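Local coordinates for phosphotriesterase family protein (Listeria monocytogenes serotype 4b str. H7858, PDB 3PNZ) that hydrolyses lactones, probably those of phosphorylated sugars, with a zinc-binding active site in an amidohydrolase fold, at residues A[20-25]-A[183-188]. Sequence-based numbering, arbitrary orientation.
Sequences YSHEHI and PIHSHT. With ZN (zinc ion), chain I.
A single hydrogen bond between two imidazoles, H22 and H185, joins 20-25 to 183-188 across the interior of the barrel, and with the CA atoms of the pair 9.4 Å apart the backbones never meet. The N-H at ND1 of H22 is donated to NE2 of H185 in a hydrogen bond of 2.9 Å, with an N-H...N angle of 149°. The acceptor lies in the plane of the H22 ring, at its edge, whereas relative to the H185 ring the donor is tilted out of the plane. The rings meet by their peripheries rather than stacking, their planes 50° apart. CG of H22 is anti to the backbone N (chi1 -177°), and likewise in H185, which carries each ring on toward the other segment. On the far side of its ring, ND1 of H185 is hydrogen-bonded to OG of S212, so both ring nitrogens have partners and the rotation of the ring is fixed.

Metal binding takes up the other nitrogen of H22. H22 and H24 form the HxH motif at the end of the first barrel strand, a hallmark of the amidohydrolase superfamily, and each binds the zinc ion through NE2 at 2.1 Å; D272 and the carboxylated K154 complete the protein ligands. H185, on strand 184-186, is thus a second-shell residue that orients a first-shell ligand, and its acceptor nitrogen probably makes the H22 ring a slightly stronger donor to the metal. Two residues further along, H187 ligates the second zinc ion through ND1, together with H215 and the same bridging K154.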
ATOM      1  N   TYR A  20      -7.727  -5.475  -3.484  1.00 21.18           N
ATOM      2  CA  TYR A  20      -6.399  -5.114  -3.996  1.00 18.99           C
ATOM      3  C   TYR A  20      -5.641  -4.448  -2.862  1.00 17.03           C
ATOM      4  O   TYR A  20      -6.089  -3.436  -2.332  1.00 18.72           O
ATOM      5  CB  TYR A  20      -6.502  -4.111  -5.154  1.00 17.45           C
ATOM      6  CG  TYR A  20      -6.934  -4.654  -6.505  1.00 17.13           C
ATOM      7  CD1 TYR A  20      -7.057  -6.017  -6.744  1.00 17.31           C
ATOM      8  CD2 TYR A  20      -7.206  -3.783  -7.549  1.00 20.47           C
ATOM      9  CE1 TYR A  20      -7.456  -6.498  -7.994  1.00 17.49           C
ATOM     10  CE2 TYR A  20      -7.599  -4.249  -8.799  1.00 19.08           C
ATOM     11  CZ  TYR A  20      -7.721  -5.602  -9.019  1.00 19.10           C
ATOM     12  OH  TYR A  20      -8.118  -6.048 -10.270  1.00 21.00           O
ATOM     13  N   SER A  21      -4.476  -4.985  -2.519  1.00 17.84           N
ATOM     14  CA  SER A  21      -3.776  -4.594  -1.293  1.00 19.42           C
ATOM     15  C   SER A  21      -2.821  -3.392  -1.359  1.00 19.10           C
ATOM     16  O   SER A  21      -2.302  -2.981  -0.328  1.00 19.01           O
ATOM     17  CB  SER A  21      -3.031  -5.799  -0.712  1.00 20.21           C
ATOM     18  OG  SER A  21      -3.941  -6.777  -0.242  1.00 21.77           O
ATOM     19  N   HIS A  22      -2.581  -2.835  -2.543  1.00 19.09           N
ATOM     20  CA  HIS A  22      -1.707  -1.668  -2.671  1.00 19.40           C
ATOM     21  C   HIS A  22      -1.974  -0.944  -3.986  1.00 20.49           C
ATOM     22  O   HIS A  22      -1.514  -1.379  -5.041  1.00 19.50           O
ATOM     23  CB  HIS A  22      -0.223  -2.063  -2.603  1.00 19.13           C
ATOM     24  CG  HIS A  22       0.718  -0.897  -2.666  1.00 18.88           C
ATOM     25  ND1 HIS A  22       1.550  -0.557  -1.621  1.00 23.48           N
ATOM     26  CD2 HIS A  22       0.944   0.021  -3.637  1.00 21.77           C
ATOM     27  CE1 HIS A  22       2.256   0.510  -1.949  1.00 23.94           C
ATOM     28  NE2 HIS A  22       1.906   0.881  -3.166  1.00 20.43           N
ATOM     29  N   GLU A  23      -2.729   0.149  -3.924  1.00 18.37           N
ATOM     30  CA  GLU A  23      -3.042   0.914  -5.127  1.00 18.21           C
ATOM     31  C   GLU A  23      -2.939   2.411  -4.898  1.00 18.87           C
ATOM     32  O   GLU A  23      -2.748   2.868  -3.775  1.00 20.73           O
ATOM     33  CB  GLU A  23      -4.456   0.593  -5.631  1.00 19.55           C
ATOM     34  CG  GLU A  23      -4.693  -0.875  -5.975  1.00 19.66           C
ATOM     35  CD  GLU A  23      -3.881  -1.340  -7.179  1.00 22.34           C
ATOM     36  OE1 GLU A  23      -3.443  -0.481  -7.977  1.00 22.05           O
ATOM     37  OE2 GLU A  23      -3.702  -2.568  -7.334  1.00 20.82           O
ATOM     38  N   HIS A  24      -3.066   3.166  -5.986  1.00 18.89           N
ATOM     39  CA  HIS A  24      -3.258   4.619  -5.922  1.00 20.16           C
ATOM     40  C   HIS A  24      -4.447   4.961  -6.796  1.00 19.25           C
ATOM     41  O   HIS A  24      -4.703   4.281  -7.777  1.00 21.56           O
ATOM     42  CB  HIS A  24      -2.001   5.359  -6.372  1.00 20.26           C
ATOM     43  CG  HIS A  24      -0.802   4.998  -5.559  1.00 20.63           C
ATOM     44  ND1 HIS A  24      -0.508   5.610  -4.362  1.00 19.19           N
ATOM     45  CD2 HIS A  24       0.131   4.032  -5.730  1.00 20.47           C
ATOM     46  CE1 HIS A  24       0.577   5.062  -3.844  1.00 24.23           C
ATOM     47  NE2 HIS A  24       0.979   4.098  -4.653  1.00 21.76           N
ATOM     48  N   ILE A  25      -5.200   5.991  -6.418  1.00 20.58           N
ATOM     49  CA  ILE A  25      -6.472   6.258  -7.085  1.00 20.42           C
ATOM     50  C   ILE A  25      -6.548   7.684  -7.623  1.00 22.12           C
ATOM     51  O   ILE A  25      -6.719   7.901  -8.827  1.00 23.56           O
ATOM     52  CB  ILE A  25      -7.656   5.990  -6.136  1.00 22.17           C
ATOM     53  CG1 ILE A  25      -7.578   4.564  -5.599  1.00 21.77           C
ATOM     54  CG2 ILE A  25      -8.979   6.203  -6.871  1.00 21.67           C
ATOM     55  CD1 ILE A  25      -8.581   4.275  -4.475  1.00 21.85           C
ATOM     56  N   PRO A 183      -2.733  -1.646  11.324  1.00 17.88           N
ATOM     57  CA  PRO A 183      -1.779  -2.462  10.566  1.00 16.19           C
ATOM     58  C   PRO A 183      -0.692  -1.556   9.995  1.00 16.88           C
ATOM     59  O   PRO A 183      -0.943  -0.363   9.804  1.00 16.95           O
ATOM     60  CB  PRO A 183      -2.614  -3.024   9.411  1.00 20.02           C
ATOM     61  CG  PRO A 183      -4.014  -2.776   9.749  1.00 24.41           C
ATOM     62  CD  PRO A 183      -4.064  -1.617  10.700  1.00 19.68           C
ATOM     63  N   ILE A 184       0.483  -2.122   9.724  1.00 15.49           N
ATOM     64  CA  ILE A 184       1.633  -1.353   9.248  1.00 14.37           C
ATOM     65  C   ILE A 184       1.992  -1.834   7.848  1.00 15.50           C
ATOM     66  O   ILE A 184       1.970  -3.036   7.570  1.00 16.87           O
ATOM     67  CB  ILE A 184       2.860  -1.547  10.170  1.00 15.11           C
ATOM     68  CG1 ILE A 184       2.520  -1.164  11.615  1.00 16.94           C
ATOM     69  CG2 ILE A 184       4.038  -0.712   9.678  1.00 15.34           C
ATOM     70  CD1 ILE A 184       3.482  -1.763  12.639  1.00 20.45           C
ATOM     71  N   HIS A 185       2.320  -0.889   6.968  1.00 16.35           N
ATOM     72  CA  HIS A 185       2.743  -1.219   5.605  1.00 16.09           C
ATOM     73  C   HIS A 185       4.075  -0.540   5.367  1.00 16.06           C
ATOM     74  O   HIS A 185       4.310   0.552   5.866  1.00 18.22           O
ATOM     75  CB  HIS A 185       1.715  -0.716   4.593  1.00 16.95           C
ATOM     76  CG  HIS A 185       2.011  -1.111   3.178  1.00 18.25           C
ATOM     77  ND1 HIS A 185       2.039  -2.427   2.767  1.00 17.65           N
ATOM     78  CD2 HIS A 185       2.257  -0.366   2.074  1.00 21.18           C
ATOM     79  CE1 HIS A 185       2.309  -2.477   1.473  1.00 22.03           C
ATOM     80  NE2 HIS A 185       2.451  -1.241   1.029  1.00 23.32           N
ATOM     81  N   SER A 186       4.963  -1.188   4.623  1.00 15.25           N
ATOM     82  CA  SER A 186       6.214  -0.518   4.270  1.00 16.56           C
ATOM     83  C   SER A 186       6.423  -0.456   2.760  1.00 16.87           C
ATOM     84  O   SER A 186       5.966  -1.321   2.016  1.00 16.85           O
ATOM     85  CB  SER A 186       7.411  -1.188   4.949  1.00 17.48           C
ATOM     86  OG  SER A 186       7.722  -2.431   4.343  1.00 19.49           O
ATOM     87  N   HIS A 187       7.093   0.601   2.321  1.00 17.06           N
ATOM     88  CA  HIS A 187       7.616   0.659   0.967  1.00 16.36           C
ATOM     89  C   HIS A 187       9.057   0.171   1.016  1.00 16.58           C
ATOM     90  O   HIS A 187       9.830   0.641   1.836  1.00 17.05           O
ATOM     91  CB  HIS A 187       7.594   2.099   0.463  1.00 20.96           C
ATOM     92  CG  HIS A 187       8.428   2.320  -0.757  1.00 19.53           C
ATOM     93  ND1 HIS A 187       7.904   2.298  -2.028  1.00 21.31           N
ATOM     94  CD2 HIS A 187       9.753   2.569  -0.898  1.00 19.76           C
ATOM     95  CE1 HIS A 187       8.869   2.525  -2.907  1.00 23.54           C
ATOM     96  NE2 HIS A 187      10.001   2.694  -2.246  1.00 19.71           N
ATOM     97  N   THR A 188       9.403  -0.792   0.167  1.00 16.00           N
ATOM     98  CA  THR A 188      10.803  -1.111  -0.059  1.00 16.02           C
ATOM     99  C   THR A 188      11.143  -0.634  -1.464  1.00 18.83           C
ATOM    100  O   THR A 188      10.354  -0.800  -2.401  1.00 18.38           O
ATOM    101  CB  THR A 188      11.136  -2.613   0.080  1.00 16.66           C
ATOM    102  OG1 THR A 188      10.420  -3.375  -0.898  1.00 19.13           O
ATOM    103  CG2 THR A 188      10.819  -3.126   1.488  1.00 16.53           C
TER
HETATM  104 ZN    ZN I 333       2.438   2.649  -4.221  0.63 26.47          ZN